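Local coordinates for protein accelerated cell death 11 (Arabidopsis thaliana, PDB 4NT1) that selectively transfers ceramide-1-phosphate and phytoceramide-1-phosphate between membranes, using an all-helical GLTP fold, at residues R100-V105 with N196-K201. Sequence-based numbering, arbitrary orientation.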
ATOM      1  N   ARG A 100      13.085  -6.446  -3.458  1.00 17.54           N
ATOM      2  CA  ARG A 100      13.169  -5.551  -2.303  1.00 19.54           C
ATOM      3  C   ARG A 100      12.138  -4.430  -2.417  1.00 20.48           C
ATOM      4  O   ARG A 100      11.443  -4.104  -1.448  1.00 21.54           O
ATOM      5  CB  ARG A 100      14.584  -4.972  -2.173  1.00 24.81           C
ATOM      6  CG  ARG A 100      14.757  -3.986  -1.021  1.00 28.36           C
ATOM      7  CD  ARG A 100      16.239  -3.656  -0.804  1.00 27.65           C
ATOM      8  NE  ARG A 100      16.429  -2.694   0.276  1.00 38.51           N
ATOM      9  CZ  ARG A 100      16.830  -3.013   1.500  1.00 45.45           C
ATOM     10  NH1 ARG A 100      17.103  -4.277   1.809  1.00 45.44           N
ATOM     11  NH2 ARG A 100      16.969  -2.065   2.415  1.00 56.00           N
ATOM     12  N   ASN A 101      12.037  -3.833  -3.599  1.00 19.55           N
ATOM     13  CA  ASN A 101      11.074  -2.759  -3.791  1.00 19.36           C
ATOM     14  C   ASN A 101       9.645  -3.271  -3.679  1.00 19.32           C
ATOM     15  O   ASN A 101       8.788  -2.601  -3.110  1.00 17.56           O
ATOM     16  CB  ASN A 101      11.342  -2.011  -5.090  1.00 21.77           C
ATOM     17  CG  ASN A 101      12.626  -1.207  -5.016  1.00 23.81           C
ATOM     18  OD1 ASN A 101      13.093  -0.885  -3.925  1.00 34.67           O
ATOM     19  ND2 ASN A 101      13.196  -0.883  -6.156  1.00 27.52           N
ATOM     20  N   LEU A 102       9.410  -4.490  -4.164  1.00 15.90           N
ATOM     21  CA  LEU A 102       8.105  -5.127  -3.996  1.00 17.11           C
ATOM     22  C   LEU A 102       7.702  -5.245  -2.529  1.00 17.29           C
ATOM     23  O   LEU A 102       6.549  -4.974  -2.177  1.00 16.52           O
ATOM     24  CB  LEU A 102       8.067  -6.505  -4.667  1.00 17.12           C
ATOM     25  CG  LEU A 102       6.734  -7.253  -4.539  1.00 15.43           C
ATOM     26  CD1 LEU A 102       5.571  -6.471  -5.184  1.00 20.48           C
ATOM     27  CD2 LEU A 102       6.836  -8.645  -5.146  1.00 15.93           C
ATOM     28  N   LEU A 103       8.635  -5.680  -1.679  1.00 18.31           N
ATOM     29  CA  LEU A 103       8.345  -5.812  -0.261  1.00 18.22           C
ATOM     30  C   LEU A 103       7.951  -4.456   0.327  1.00 18.43           C
ATOM     31  O   LEU A 103       7.014  -4.362   1.123  1.00 17.95           O
ATOM     32  CB  LEU A 103       9.542  -6.418   0.477  1.00 16.82           C
ATOM     33  CG  LEU A 103       9.385  -6.691   1.969  1.00 20.38           C
ATOM     34  CD1 LEU A 103       8.179  -7.582   2.217  1.00 19.39           C
ATOM     35  CD2 LEU A 103      10.658  -7.335   2.502  1.00 22.26           C
ATOM     36  N   ARG A 104       8.663  -3.402  -0.058  1.00 17.95           N
ATOM     37  CA  ARG A 104       8.330  -2.066   0.430  1.00 18.98           C
ATOM     38  C   ARG A 104       6.943  -1.606  -0.043  1.00 18.62           C
ATOM     39  O   ARG A 104       6.157  -1.037   0.739  1.00 19.23           O
ATOM     40  CB  ARG A 104       9.400  -1.039   0.039  1.00 21.95           C
ATOM     41  CG  ARG A 104      10.539  -0.937   1.054  1.00 26.95           C
ATOM     42  CD  ARG A 104      11.679  -1.871   0.724  1.00 31.06           C
ATOM     43  NE  ARG A 104      12.685  -1.879   1.783  1.00 35.21           N
ATOM     44  CZ  ARG A 104      12.958  -2.935   2.545  1.00 35.00           C
ATOM     45  NH1 ARG A 104      13.889  -2.856   3.485  1.00 33.75           N
ATOM     46  NH2 ARG A 104      12.312  -4.078   2.360  1.00 32.68           N
ATOM     47  N   VAL A 105       6.632  -1.875  -1.306  1.00 16.33           N
ATOM     48  CA  VAL A 105       5.328  -1.517  -1.853  1.00 17.21           C
ATOM     49  C   VAL A 105       4.221  -2.281  -1.125  1.00 18.12           C
ATOM     50  O   VAL A 105       3.209  -1.704  -0.732  1.00 17.03           O
ATOM     51  CB  VAL A 105       5.265  -1.748  -3.368  1.00 17.86           C
ATOM     52  CG1 VAL A 105       3.830  -1.632  -3.856  1.00 18.36           C
ATOM     53  CG2 VAL A 105       6.156  -0.732  -4.078  1.00 16.92           C
ATOM     54  N   ASN A 196       2.977 -14.484   0.521  1.00 21.75           N
ATOM     55  CA  ASN A 196       3.231 -15.882   0.183  1.00 20.40           C
ATOM     56  C   ASN A 196       4.312 -16.093  -0.882  1.00 25.02           C
ATOM     57  O   ASN A 196       5.041 -17.080  -0.828  1.00 27.08           O
ATOM     58  CB  ASN A 196       1.934 -16.612  -0.200  1.00 23.58           C
ATOM     59  CG  ASN A 196       1.058 -16.907   1.003  1.00 32.67           C
ATOM     60  OD1 ASN A 196       1.535 -16.942   2.137  1.00 32.62           O
ATOM     61  ND2 ASN A 196      -0.224 -17.135   0.763  1.00 32.54           N
ATOM     62  N   LEU A 197       4.418 -15.182  -1.847  1.00 22.02           N
ATOM     63  CA  LEU A 197       5.531 -15.256  -2.799  1.00 21.61           C
ATOM     64  C   LEU A 197       6.867 -15.272  -2.051  1.00 23.98           C
ATOM     65  O   LEU A 197       7.796 -15.991  -2.442  1.00 24.12           O
ATOM     66  CB  LEU A 197       5.515 -14.092  -3.787  1.00 24.79           C
ATOM     67  CG  LEU A 197       4.327 -14.039  -4.743  1.00 24.06           C
ATOM     68  CD1 LEU A 197       4.506 -12.894  -5.710  1.00 27.60           C
ATOM     69  CD2 LEU A 197       4.181 -15.363  -5.487  1.00 25.64           C
ATOM     70  N   PHE A 198       6.960 -14.473  -0.992  1.00 21.37           N
ATOM     71  CA  PHE A 198       8.186 -14.391  -0.193  1.00 20.93           C
ATOM     72  C   PHE A 198       8.337 -15.621   0.704  1.00 25.01           C
ATOM     73  O   PHE A 198       9.391 -16.258   0.731  1.00 26.33           O
ATOM     74  CB  PHE A 198       8.211 -13.114   0.670  1.00 20.74           C
ATOM     75  CG  PHE A 198       8.452 -11.849  -0.112  1.00 20.88           C
ATOM     76  CD1 PHE A 198       7.425 -11.257  -0.836  1.00 20.76           C
ATOM     77  CD2 PHE A 198       9.713 -11.255  -0.126  1.00 20.95           C
ATOM     78  CE1 PHE A 198       7.646 -10.093  -1.557  1.00 22.88           C
ATOM     79  CE2 PHE A 198       9.944 -10.091  -0.847  1.00 19.41           C
ATOM     80  CZ  PHE A 198       8.908  -9.510  -1.568  1.00 18.93           C
ATOM     81  N   LEU A 199       7.279 -15.947   1.440  1.00 24.86           N
ATOM     82  CA  LEU A 199       7.339 -17.011   2.435  1.00 24.55           C
ATOM     83  C   LEU A 199       7.519 -18.404   1.839  1.00 25.97           C
ATOM     84  O   LEU A 199       8.181 -19.254   2.436  1.00 26.46           O
ATOM     85  CB  LEU A 199       6.094 -16.983   3.327  1.00 25.94           C
ATOM     86  CG  LEU A 199       5.883 -15.672   4.083  1.00 27.00           C
ATOM     87  CD1 LEU A 199       4.523 -15.663   4.771  1.00 25.54           C
ATOM     88  CD2 LEU A 199       6.999 -15.446   5.073  1.00 28.96           C
ATOM     89  N   SER A 200       6.939 -18.631   0.665  1.00 25.40           N
ATOM     90  CA  SER A 200       7.029 -19.929  -0.004  1.00 26.00           C
ATOM     91  C   SER A 200       8.422 -20.165  -0.580  1.00 31.27           C
ATOM     92  O   SER A 200       8.783 -21.296  -0.918  1.00 34.56           O
ATOM     93  CB  SER A 200       5.977 -20.041  -1.113  1.00 32.04           C
ATOM     94  OG  SER A 200       6.244 -19.141  -2.178  1.00 27.91           O
ATOM     95  N   LYS A 201       9.201 -19.094  -0.697  1.00 25.26           N
ATOM     96  CA  LYS A 201      10.586 -19.207  -1.154  1.00 29.98           C
ATOM     97  C   LYS A 201      11.571 -18.967  -0.011  1.00 30.79           C
ATOM     98  O   LYS A 201      12.763 -18.754  -0.243  1.00 28.62           O
ATOM     99  CB  LYS A 201      10.857 -18.241  -2.310  1.00 29.00           C
ATOM    100  CG  LYS A 201      10.120 -18.607  -3.597  1.00 32.66           C
ATOM    101  CD  LYS A 201      10.458 -20.034  -4.029  1.00 34.26           C
ATOM    102  CE  LYS A 201       9.983 -20.329  -5.447  1.00 36.32           C
ATOM    103  NZ  LYS A 201       8.499 -20.289  -5.580  1.00 38.05           N
TER
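Phe-198 reaches from near the end of helix 173-199 to the flank of helix 98-121, where its ring enters the gap between Leu-102 and Leu-103. It contributes 82 Å² of the 176 Å² buried here, against 39 and 37 Å² for the two leucines. The outer end of the ring makes the contact: CZ of Phe-198 lies 3.8 Å from both CB and the backbone N of Leu-103, which brings the ring right up to the helix backbone. Across one face, CD1 of Leu-103 stands 4.3 Å above the ring plane, displaced toward the rim. On the other leucine, CD2 of Leu-102 meets CE1 of Phe-198 at an oblique approach, 4.0 Å away. With CG of Phe-198 turned opposite its carbonyl carbon (chi1 -73°), the ring projects across an 8.6 Å separation between the CA atoms of Leu-103 and Phe-198. Met-83 of helix 79-88 touches both Leu-102 and Phe-198, extending the apolar cluster to a third helix. Arg-100 and Arg-104, binding-site residues for the N-acylsphingoid base 1-phosphate, share the helical segment with these leucines. No hydrogen bond links the two segments, and all three touching side chains are buried, so their direct association is van der Waals and hydrophobic, joining helix 98-121, which carries both arginines, to the last helix, 173-199, near the probable headgroup site.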